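Local atomic coordinates of cellulase IBT99 (Metagenomes, PDB entry 6WBT), a protein that probably hydrolyses 6-phospho-alpha-glucosides as a family 4 glycosidase that works with NAD and a manganese ion. Residues Asp80-Gln85 and Val128-Tyr133; Trp143-Ser148 and Glu330-Asp335; Lys67-Val70 and Glu74-Thr77. All blocks are in the same frame, centred on the assembly; numbering follows the deposited sequence.

Interaction 1: residues Asp80-Gln85 and Val128-Tyr133; sequences DYIMAQ and VQLIDY. With NAD (nicotinamide-adenine-dinucleotide), chain G.
Leu130 reaches from helix 114-136 and forks over two residues of strand 81-84, Ile82 and Ala84, joining a central parallel strand of the NAD-binding Rossmann fold to a helix that packs on one face of its sheet. With CG anti to the backbone N, chi1 of 170° directs the side chain off the helix, and chi2 (61°) spreads the two methyls, CD1 toward Ile82 and CD2 toward Ala84. Methyl CD2 of Leu130 rests on CB of Ala84 at 3.7 Å, while its other methyl, CD1, lies 4.1 Å from CG2 of Ile82. Ile82 offers its short branch here, and the two side chains run past each other in opposite directions.

The residue types suit the alternation of the strand. Ile82 and Ala84 project toward the helix, and the small alanine lets the leucine come near the sheet, while the branched isoleucine adds a second apolar contact beside it. Met83, a selenomethionine between them, points away and packs on Ile325 of helix 321-334 across the sheet. Phe76 of helix 72-76 also touches both Ile82 and Leu130, widening this buried apolar patch, which no hydrogen bond crosses.

Beyond Ala84 the strand runs into the dinucleotide site, as expected at the C-terminal ends of Rossmann strands. There the side-chain amide of Gln85 is anchored at both ends, its OE1 bonded to Tyr147 OH and its NE2 to Gly11 O, while the backbone O of Gln85 lies 3.2 Å from C5D of the NAD ribose.

Interaction 2: residues Trp143-Ser148 and Glu330-Asp335; sequences WIVNYS and ESLIHD. With NAD (nicotinamide-adenine-dinucleotide), chain G.
A leucine methyl sits almost squarely over a tryptophan face: CD2 of Leu332 is 4.0 Å from the centroid of the five-membered ring of Trp143, only 10° off the ring normal, a CH-pi contact. The other methyl, CD1, turns to the next residue on the same face of strand 143-146 and meets CG2 of Val145 at 3.6 Å; it also lies 4.0 Å from CB of Trp143. Leu332 thus bridges two side chains that both point toward helix 321-334, a helix contributed from far along the sequence. With CG anti to the carbonyl carbon (chi1 -79°), the indole lies beside the backbone N, where its face meets the leucine. Arg166 makes a cation-pi contact with the same tryptophan, and Val145 also packs on Ile325, Val328 and Val329. Were Trp143 replaced by an alanine, the indole face would be gone, and a gap would probably open beside Leu332 CD2 while the Arg166 guanidinium would be likely to turn more freely.

At the far end of the strand the chemistry turns polar. Asn146 OD1 accepts a hydrogen bond from the backbone N of Ser148 at 2.9 Å, an Asx turn in which the donor stands 48° out of the carbonyl plane. Just beside it, N7N of NAD donates to Tyr147 O at 3.0 Å in a nearly straight bond. The contact itself contains no hydrogen bond, so dispersion and CH-pi attraction seat the helix on the strand, whereas the directional bonds lie in the loop after it, where Tyr147 O accepts from the nicotinamide amide.

Interaction 3: residues Lys67-Val70 and Glu74-Thr77; sequences KVTV and EAFT
Thr69 lays its methyl CG2 against CB of Ala75, 3.7 Å away, where strand 66-69 faces the short helix 72-76 that follows it. The two branches of the threonine divide the work: the methyl takes the apolar neighbour, while OG1, set anti to the backbone N (chi1 -179°), is turned to polar partners. OG1 is hydrogen-bonded to the backbone N of Asn71 in the connecting turn. Alanine suits the helix side because its single methyl allows the backbones to approach to 6.5 Å between the CA atoms of Thr69 and Ala75.

Glu74 stretches its extended chain obliquely across Thr69. Its carboxylate and the hydroxyl do not bond directly, with OE2 of Glu74 3.9 Å from OG1 of Thr69. A water 2.8 Å from Thr69 OG1 may link them, but its bond to Glu74 OE2 is doubtfully short. NZ of Lys67 lies 5.5 Å from OE1 of Glu74, so any attraction is only long-range. Trp37 of the adjoining strand 33-39 touches both Thr69 and Glu74. This short strand-turn-helix junction begins the crossover from the third strand to the fourth that is characteristic of the Rossmann fold.

In the fold
All three contacts join a strand of one mixed sheet to a helix. Along the chain they come in series, interaction 3 first, then 1, then 2. Interactions 1 and 2 sit on neighbouring strands, 81-84 and 143-146, with centres about 12 Å apart, and a probable backbone hydrogen bond between Ile82 N and Trp143 O links them. Interaction 3 lies at the sheet edge on strand 66-69, its centre about 12 Å from interaction 1, which it meets through Phe76, and about 19 Å from interaction 2. Helices 114-136 and 321-334 cover the sheet from its two faces, the latter coming from the C-terminal domain. Both central strands run into residues that touch NAD.

Interaction 1: residues Asp80-Gln85 and Val128-Tyr133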
loop_
_atom_site.group_PDB
_atom_site.type_symbol
_atom_site.label_atom_id
_atom_site.label_comp_id
_atom_site.label_asym_id
_atom_site.label_seq_id
_atom_site.Cartn_x
_atom_site.Cartn_y
_atom_site.Cartn_z
ATOM N N ASP A 80 0.021 10.385 38.259
ATOM C CA ASP A 80 -1.078 9.706 37.585
ATOM C C ASP A 80 -1.466 10.358 36.266
ATOM O O ASP A 80 -1.767 9.651 35.300
ATOM C CB ASP A 80 -2.306 9.648 38.500
ATOM C CG ASP A 80 -2.132 8.668 39.641
ATOM O OD1 ASP A 80 -1.767 7.505 39.373
ATOM O OD2 ASP A 80 -2.357 9.061 40.803
ATOM N N TYR A 81 -1.475 11.688 36.197
ATOM C CA TYR A 81 -1.821 12.390 34.967
ATOM C C TYR A 81 -0.973 13.645 34.854
ATOM O O TYR A 81 -0.967 14.478 35.766
ATOM C CB TYR A 81 -3.313 12.735 34.924
ATOM C CG TYR A 81 -4.189 11.523 34.702
ATOM C CD1 TYR A 81 -4.769 10.855 35.773
ATOM C CD2 TYR A 81 -4.420 11.036 33.422
ATOM C CE1 TYR A 81 -5.562 9.742 35.573
ATOM C CE2 TYR A 81 -5.213 9.924 33.214
ATOM C CZ TYR A 81 -5.780 9.280 34.292
ATOM O OH TYR A 81 -6.569 8.173 34.084
ATOM N N ILE A 82 -0.266 13.779 33.737
ATOM C CA ILE A 82 0.633 14.900 33.489
ATOM C C ILE A 82 0.057 15.720 32.345
ATOM O O ILE A 82 -0.063 15.229 31.215
ATOM C CB ILE A 82 2.060 14.430 33.162
ATOM C CG1 ILE A 82 2.653 13.629 34.327
ATOM C CG2 ILE A 82 2.946 15.620 32.828
ATOM C CD1 ILE A 82 2.392 12.134 34.257
HETATM N N MSE A 83 -0.300 16.966 32.635
HETATM C CA MSE A 83 -0.804 17.869 31.609
HETATM C C MSE A 83 0.288 18.845 31.185
HETATM O O MSE A 83 0.601 19.795 31.901
HETATM C CB MSE A 83 -2.041 18.619 32.109
HETATM C CG MSE A 83 -3.236 17.715 32.375
HETATM SE SE MSE A 83 -4.844 18.688 32.902
HETATM C CE MSE A 83 -4.213 19.432 34.589
ATOM N N ALA A 84 0.868 18.595 30.014
ATOM C CA ALA A 84 2.009 19.359 29.529
ATOM C C ALA A 84 1.543 20.612 28.803
ATOM O O ALA A 84 0.687 20.544 27.914
ATOM C CB ALA A 84 2.873 18.503 28.602
ATOM N N GLN A 85 2.111 21.753 29.181
ATOM C CA GLN A 85 1.830 23.017 28.512
ATOM C C GLN A 85 3.099 23.868 28.503
ATOM O O GLN A 85 3.086 25.057 28.823
ATOM C CB GLN A 85 0.663 23.744 29.180
ATOM C CG GLN A 85 0.811 23.938 30.680
ATOM C CD GLN A 85 -0.366 24.676 31.285
ATOM O OE1 GLN A 85 -1.458 24.701 30.716
ATOM N NE2 GLN A 85 -0.149 25.287 32.444
ATOM N N VAL A 128 10.803 14.785 24.958
ATOM C CA VAL A 128 11.293 13.424 25.156
ATOM C C VAL A 128 11.778 13.239 26.588
ATOM O O VAL A 128 11.571 12.184 27.200
ATOM C CB VAL A 128 12.396 13.100 24.130
ATOM C CG1 VAL A 128 13.019 11.744 24.420
ATOM C CG2 VAL A 128 11.828 13.127 22.717
ATOM N N GLN A 129 12.423 14.267 27.150
ATOM C CA GLN A 129 12.846 14.201 28.544
ATOM C C GLN A 129 11.652 14.119 29.485
ATOM O O GLN A 129 11.728 13.458 30.528
ATOM C CB GLN A 129 13.716 15.411 28.887
ATOM C CG GLN A 129 14.407 15.312 30.234
ATOM C CD GLN A 129 15.364 16.462 30.481
ATOM O OE1 GLN A 129 15.020 17.627 30.279
ATOM N NE2 GLN A 129 16.576 16.139 30.917
ATOM N N LEU A 130 10.543 14.778 29.135
ATOM C CA LEU A 130 9.325 14.644 29.926
ATOM C C LEU A 130 8.792 13.217 29.874
ATOM O O LEU A 130 8.267 12.703 30.868
ATOM C CB LEU A 130 8.268 15.631 29.431
ATOM C CG LEU A 130 6.846 15.472 29.978
ATOM C CD1 LEU A 130 6.820 15.655 31.484
ATOM C CD2 LEU A 130 5.897 16.449 29.301
ATOM N N ILE A 131 8.926 12.562 28.719
ATOM C CA ILE A 131 8.474 11.180 28.586
ATOM C C ILE A 131 9.302 10.265 29.478
ATOM O O ILE A 131 8.764 9.420 30.205
ATOM C CB ILE A 131 8.540 10.735 27.113
ATOM C CG1 ILE A 131 7.623 11.600 26.243
ATOM C CG2 ILE A 131 8.179 9.265 26.988
ATOM C CD1 ILE A 131 6.148 11.381 26.492
ATOM N N ASP A 132 10.628 10.425 29.440
ATOM C CA ASP A 132 11.506 9.561 30.223
ATOM C C ASP A 132 11.338 9.790 31.720
ATOM O O ASP A 132 11.594 8.878 32.516
ATOM C CB ASP A 132 12.959 9.778 29.806
ATOM C CG ASP A 132 13.206 9.420 28.353
ATOM O OD1 ASP A 132 12.614 8.429 27.874
ATOM O OD2 ASP A 132 13.985 10.131 27.686
ATOM N N TYR A 133 10.920 10.992 32.124
ATOM C CA TYR A 133 10.614 11.234 33.531
ATOM C C TYR A 133 9.464 10.352 33.997
ATOM O O TYR A 133 9.527 9.741 35.071
ATOM C CB TYR A 133 10.276 12.710 33.752
ATOM C CG TYR A 133 11.477 13.621 33.846
ATOM C CD1 TYR A 133 12.678 13.169 34.374
ATOM C CD2 TYR A 133 11.407 14.936 33.409
ATOM C CE1 TYR A 133 13.777 14.001 34.464
ATOM C CE2 TYR A 133 12.500 15.777 33.492
ATOM C CZ TYR A 133 13.682 15.304 34.021
ATOM O OH TYR A 133 14.774 16.138 34.107
HETATM P PA NAD G . 4.234 30.725 28.623
HETATM O O1A NAD G . 5.516 31.095 27.954
HETATM O O2A NAD G . 3.418 31.818 29.230
HETATM O O5B NAD G . 4.533 29.600 29.730
HETATM C C5B NAD G . 5.213 28.376 29.340
HETATM C C4B NAD G . 5.838 27.743 30.560
HETATM O O4B NAD G . 6.571 26.550 30.172
HETATM C C3B NAD G . 6.844 28.613 31.332
HETATM O O3B NAD G . 6.537 28.580 32.720
HETATM C C2B NAD G . 8.181 27.911 31.065
HETATM O O2B NAD G . 9.166 28.152 32.047
HETATM C C1B NAD G . 7.712 26.466 30.992
HETATM N N9A NAD G . 8.675 25.552 30.389
HETATM C C8A NAD G . 9.525 25.825 29.347
HETATM N N7A NAD G . 10.290 24.814 29.018
HETATM C C5A NAD G . 9.933 23.810 29.905
HETATM C C6A NAD G . 10.390 22.489 30.072
HETATM N N6A NAD G . 11.342 21.937 29.324
HETATM N N1A NAD G . 9.825 21.752 31.057
HETATM C C2A NAD G . 8.869 22.315 31.807
HETATM N N3A NAD G . 8.361 23.542 31.741
HETATM C C4A NAD G . 8.939 24.253 30.759
HETATM O O3 NAD G . 3.317 29.924 27.580
HETATM P PN NAD G . 1.753 30.003 27.230
HETATM O O1N NAD G . 0.968 29.880 28.493
HETATM O O2N NAD G . 1.513 31.188 26.354
HETATM O O5D NAD G . 1.586 28.663 26.369
HETATM C C5D NAD G . 2.023 27.418 26.966
HETATM C C4D NAD G . 2.029 26.337 25.913
HETATM O O4D NAD G . 0.665 26.008 25.566
HETATM C C3D NAD G . 2.702 26.706 24.583
HETATM O O3D NAD G . 3.532 25.635 24.154
HETATM C C2D NAD G . 1.484 26.866 23.668
HETATM O O2D NAD G . 1.769 26.787 22.281
HETATM C C1D NAD G . 0.609 25.728 24.177
HETATM N N1N NAD G . -0.803 25.845 23.718
HETATM C C2N NAD G . -1.275 25.001 22.749
HETATM C C3N NAD G . -2.579 25.110 22.289
HETATM C C7N NAD G . -3.052 24.113 21.262
HETATM O O7N NAD G . -3.839 24.472 20.391
HETATM N N7N NAD G . -2.617 22.865 21.370
HETATM C C4N NAD G . -3.394 26.114 22.803
HETATM C C5N NAD G . -2.918 26.934 23.803
HETATM C C6N NAD G . -1.623 26.782 24.248
#

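Interaction 2: residues Trp143-Ser148 and Glu330-Asp335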
loop_
_atom_site.group_PDB
_atom_site.type_symbol
_atom_site.label_atom_id
_atom_site.label_comp_id
_atom_site.label_asym_id
_atom_site.label_seq_id
_atom_site.Cartn_x
_atom_site.Cartn_y
_atom_site.Cartn_z
ATOM N N TRP A 143 -0.552 8.900 32.238
ATOM C CA TRP A 143 -1.015 9.459 30.976
ATOM C C TRP A 143 -0.523 10.889 30.859
ATOM O O TRP A 143 -0.657 11.674 31.803
ATOM C CB TRP A 143 -2.544 9.418 30.864
ATOM C CG TRP A 143 -3.081 8.077 30.486
ATOM C CD1 TRP A 143 -3.843 7.252 31.261
ATOM C CD2 TRP A 143 -2.893 7.396 29.239
ATOM N NE1 TRP A 143 -4.146 6.102 30.572
ATOM C CE2 TRP A 143 -3.575 6.166 29.329
ATOM C CE3 TRP A 143 -2.217 7.708 28.056
ATOM C CZ2 TRP A 143 -3.597 5.247 28.283
ATOM C CZ3 TRP A 143 -2.242 6.795 27.017
ATOM C CH2 TRP A 143 -2.926 5.579 27.137
ATOM N N ILE A 144 0.047 11.221 29.707
ATOM C CA ILE A 144 0.505 12.573 29.417
ATOM C C ILE A 144 -0.427 13.145 28.357
ATOM O O ILE A 144 -0.270 12.871 27.161
ATOM C CB ILE A 144 1.963 12.602 28.944
ATOM C CG1 ILE A 144 2.872 11.972 29.993
ATOM C CG2 ILE A 144 2.387 14.036 28.655
ATOM C CD1 ILE A 144 4.319 11.950 29.585
ATOM N N VAL A 145 -1.395 13.944 28.788
ATOM C CA VAL A 145 -2.268 14.627 27.849
ATOM C C VAL A 145 -1.547 15.877 27.360
ATOM O O VAL A 145 -1.671 16.959 27.954
ATOM C CB VAL A 145 -3.635 14.951 28.491
ATOM C CG1 VAL A 145 -4.505 15.706 27.506
ATOM C CG2 VAL A 145 -4.322 13.660 28.928
ATOM N N ASN A 146 -0.771 15.728 26.290
ATOM C CA ASN A 146 0.062 16.812 25.789
ATOM C C ASN A 146 -0.748 17.702 24.858
ATOM O O ASN A 146 -1.357 17.219 23.898
ATOM C CB ASN A 146 1.284 16.246 25.075
ATOM C CG ASN A 146 2.127 17.321 24.420
ATOM O OD1 ASN A 146 2.214 18.448 24.908
ATOM N ND2 ASN A 146 2.751 16.978 23.300
ATOM N N TYR A 147 -0.760 19.000 25.147
ATOM C CA TYR A 147 -1.353 19.982 24.250
ATOM C C TYR A 147 -0.395 21.140 24.006
ATOM O O TYR A 147 -0.833 22.241 23.666
ATOM C CB TYR A 147 -2.692 20.488 24.794
ATOM C CG TYR A 147 -2.635 21.036 26.202
ATOM C CD1 TYR A 147 -2.770 20.196 27.300
ATOM C CD2 TYR A 147 -2.463 22.394 26.432
ATOM C CE1 TYR A 147 -2.724 20.692 28.588
ATOM C CE2 TYR A 147 -2.418 22.899 27.715
ATOM C CZ TYR A 147 -2.548 22.044 28.788
ATOM O OH TYR A 147 -2.501 22.550 30.065
ATOM N N SER A 148 0.902 20.910 24.181
ATOM C CA SER A 148 1.899 21.927 23.898
ATOM C C SER A 148 2.237 21.936 22.413
ATOM O O SER A 148 2.227 20.900 21.741
ATOM C CB SER A 148 3.163 21.690 24.726
ATOM O OG SER A 148 3.691 20.395 24.505
ATOM N N GLU A 330 -10.574 13.104 31.980
ATOM C CA GLU A 330 -11.742 12.490 32.599
ATOM C C GLU A 330 -12.174 11.242 31.838
ATOM O O GLU A 330 -12.561 10.237 32.445
ATOM C CB GLU A 330 -12.880 13.506 32.670
ATOM C CG GLU A 330 -14.158 12.978 33.285
ATOM C CD GLU A 330 -15.279 13.996 33.245
ATOM O OE1 GLU A 330 -14.984 15.210 33.232
ATOM O OE2 GLU A 330 -16.456 13.584 33.221
ATOM N N SER A 331 -12.101 11.284 30.506
ATOM C CA SER A 331 -12.437 10.109 29.713
ATOM C C SER A 331 -11.384 9.016 29.836
ATOM O O SER A 331 -11.700 7.842 29.620
ATOM C CB SER A 331 -12.626 10.497 28.246
ATOM O OG SER A 331 -13.093 9.395 27.487
ATOM N N LEU A 332 -10.143 9.376 30.176
ATOM C CA LEU A 332 -9.113 8.380 30.444
ATOM C C LEU A 332 -9.311 7.706 31.795
ATOM O O LEU A 332 -8.926 6.542 31.967
ATOM C CB LEU A 332 -7.727 9.027 30.389
ATOM C CG LEU A 332 -7.206 9.506 29.033
ATOM C CD1 LEU A 332 -6.044 10.470 29.216
ATOM C CD2 LEU A 332 -6.779 8.323 28.186
ATOM N N ILE A 333 -9.905 8.410 32.757
ATOM C CA ILE A 333 -10.083 7.857 34.096
ATOM C C ILE A 333 -11.256 6.887 34.129
ATOM O O ILE A 333 -11.134 5.757 34.618
ATOM C CB ILE A 333 -10.265 8.992 35.120
ATOM C CG1 ILE A 333 -9.067 9.938 35.090
ATOM C CG2 ILE A 333 -10.453 8.424 36.519
ATOM C CD1 ILE A 333 -9.350 11.297 35.683
ATOM N N HIS A 334 -12.407 7.307 33.608
ATOM C CA HIS A 334 -13.637 6.533 33.704
ATOM C C HIS A 334 -13.979 5.775 32.429
ATOM O O HIS A 334 -15.041 5.148 32.372
ATOM C CB HIS A 334 -14.804 7.449 34.083
ATOM C CG HIS A 334 -14.716 7.996 35.472
ATOM N ND1 HIS A 334 -15.567 8.972 35.944
ATOM C CD2 HIS A 334 -13.880 7.699 36.495
ATOM C CE1 HIS A 334 -15.257 9.255 37.197
ATOM N NE2 HIS A 334 -14.237 8.496 37.555
ATOM N N ASP A 335 -13.114 5.817 31.412
ATOM C CA ASP A 335 -13.347 5.115 30.149
ATOM C C ASP A 335 -14.679 5.544 29.529
ATOM O O ASP A 335 -15.532 4.723 29.186
ATOM C CB ASP A 335 -13.286 3.598 30.349
ATOM C CG ASP A 335 -13.303 2.829 29.043
ATOM O OD1 ASP A 335 -12.396 3.044 28.214
ATOM O OD2 ASP A 335 -14.222 2.007 28.849
HETATM P PA NAD G . 4.234 30.725 28.623
HETATM O O1A NAD G . 5.516 31.095 27.954
HETATM O O2A NAD G . 3.418 31.818 29.230
HETATM O O5B NAD G . 4.533 29.600 29.730
HETATM C C5B NAD G . 5.213 28.376 29.340
HETATM C C4B NAD G . 5.838 27.743 30.560
HETATM O O4B NAD G . 6.571 26.550 30.172
HETATM C C3B NAD G . 6.844 28.613 31.332
HETATM O O3B NAD G . 6.537 28.580 32.720
HETATM C C2B NAD G . 8.181 27.911 31.065
HETATM O O2B NAD G . 9.166 28.152 32.047
HETATM C C1B NAD G . 7.712 26.466 30.992
HETATM N N9A NAD G . 8.675 25.552 30.389
HETATM C C8A NAD G . 9.525 25.825 29.347
HETATM N N7A NAD G . 10.290 24.814 29.018
HETATM C C5A NAD G . 9.933 23.810 29.905
HETATM C C6A NAD G . 10.390 22.489 30.072
HETATM N N6A NAD G . 11.342 21.937 29.324
HETATM N N1A NAD G . 9.825 21.752 31.057
HETATM C C2A NAD G . 8.869 22.315 31.807
HETATM N N3A NAD G . 8.361 23.542 31.741
HETATM C C4A NAD G . 8.939 24.253 30.759
HETATM O O3 NAD G . 3.317 29.924 27.580
HETATM P PN NAD G . 1.753 30.003 27.230
HETATM O O1N NAD G . 0.968 29.880 28.493
HETATM O O2N NAD G . 1.513 31.188 26.354
HETATM O O5D NAD G . 1.586 28.663 26.369
HETATM C C5D NAD G . 2.023 27.418 26.966
HETATM C C4D NAD G . 2.029 26.337 25.913
HETATM O O4D NAD G . 0.665 26.008 25.566
HETATM C C3D NAD G . 2.702 26.706 24.583
HETATM O O3D NAD G . 3.532 25.635 24.154
HETATM C C2D NAD G . 1.484 26.866 23.668
HETATM O O2D NAD G . 1.769 26.787 22.281
HETATM C C1D NAD G . 0.609 25.728 24.177
HETATM N N1N NAD G . -0.803 25.845 23.718
HETATM C C2N NAD G . -1.275 25.001 22.749
HETATM C C3N NAD G . -2.579 25.110 22.289
HETATM C C7N NAD G . -3.052 24.113 21.262
HETATM O O7N NAD G . -3.839 24.472 20.391
HETATM N N7N NAD G . -2.617 22.865 21.370
HETATM C C4N NAD G . -3.394 26.114 22.803
HETATM C C5N NAD G . -2.918 26.934 23.803
HETATM C C6N NAD G . -1.623 26.782 24.248
#

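Interaction 3: residues Lys67-Val70 and Glu74-Thr77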
loop_
_atom_site.group_PDB
_atom_site.type_symbol
_atom_site.label_atom_id
_atom_site.label_comp_id
_atom_site.label_asym_id
_atom_site.label_seq_id
_atom_site.Cartn_x
_atom_site.Cartn_y
_atom_site.Cartn_z
ATOM N N LYS A 67 0.926 21.594 45.533
ATOM C CA LYS A 67 2.367 21.464 45.706
ATOM C C LYS A 67 3.070 22.083 44.506
ATOM O O LYS A 67 2.699 21.820 43.358
ATOM C CB LYS A 67 2.774 19.997 45.863
ATOM C CG LYS A 67 1.995 19.246 46.932
ATOM C CD LYS A 67 2.891 18.794 48.076
ATOM C CE LYS A 67 3.403 19.973 48.888
ATOM N NZ LYS A 67 4.213 19.531 50.057
ATOM N N VAL A 68 4.079 22.908 44.774
ATOM C CA VAL A 68 4.841 23.593 43.738
ATOM C C VAL A 68 6.300 23.192 43.878
ATOM O O VAL A 68 6.850 23.206 44.986
ATOM C CB VAL A 68 4.678 25.122 43.831
ATOM C CG1 VAL A 68 5.491 25.811 42.746
ATOM C CG2 VAL A 68 3.210 25.504 43.728
ATOM N N THR A 69 6.926 22.835 42.760
ATOM C CA THR A 69 8.309 22.384 42.789
ATOM C C THR A 69 8.947 22.604 41.426
ATOM O O THR A 69 8.262 22.763 40.413
ATOM C CB THR A 69 8.413 20.906 43.179
ATOM O OG1 THR A 69 9.791 20.517 43.215
ATOM C CG2 THR A 69 7.678 20.043 42.168
ATOM N N VAL A 70 10.280 22.616 41.426
ATOM C CA VAL A 70 11.073 22.605 40.205
ATOM C C VAL A 70 11.888 21.331 40.057
ATOM O O VAL A 70 12.612 21.184 39.070
ATOM C CB VAL A 70 11.994 23.840 40.121
ATOM C CG1 VAL A 70 11.171 25.116 40.040
ATOM C CG2 VAL A 70 12.938 23.882 41.313
ATOM N N GLU A 74 10.672 14.867 42.336
ATOM C CA GLU A 74 9.587 15.136 43.273
ATOM C C GLU A 74 8.280 15.422 42.545
ATOM O O GLU A 74 7.201 15.103 43.058
ATOM C CB GLU A 74 9.956 16.308 44.184
ATOM C CG GLU A 74 8.909 16.632 45.240
ATOM C CD GLU A 74 9.315 17.791 46.129
ATOM O OE1 GLU A 74 8.425 18.395 46.766
ATOM O OE2 GLU A 74 10.524 18.099 46.191
ATOM N N ALA A 75 8.354 16.006 41.348
ATOM C CA ALA A 75 7.144 16.374 40.623
ATOM C C ALA A 75 6.497 15.172 39.946
ATOM O O ALA A 75 5.265 15.064 39.921
ATOM C CB ALA A 75 7.460 17.454 39.588
ATOM N N PHE A 76 7.298 14.263 39.398
ATOM C CA PHE A 76 6.783 13.181 38.572
ATOM C C PHE A 76 6.751 11.831 39.278
ATOM O O PHE A 76 6.355 10.841 38.657
ATOM C CB PHE A 76 7.603 13.066 37.282
ATOM C CG PHE A 76 7.542 14.291 36.416
ATOM C CD1 PHE A 76 6.351 14.677 35.823
ATOM C CD2 PHE A 76 8.675 15.054 36.189
ATOM C CE1 PHE A 76 6.291 15.804 35.027
ATOM C CE2 PHE A 76 8.622 16.182 35.393
ATOM C CZ PHE A 76 7.428 16.557 34.811
ATOM N N THR A 77 7.149 11.758 40.545
ATOM C CA THR A 77 7.082 10.493 41.267
ATOM C C THR A 77 5.629 10.122 41.537
ATOM O O THR A 77 4.869 10.917 42.098
ATOM C CB THR A 77 7.853 10.577 42.583
ATOM O OG1 THR A 77 9.251 10.729 42.309
ATOM C CG2 THR A 77 7.639 9.315 43.407
HETATM O O HOH W 1 10.876 20.471 45.749
#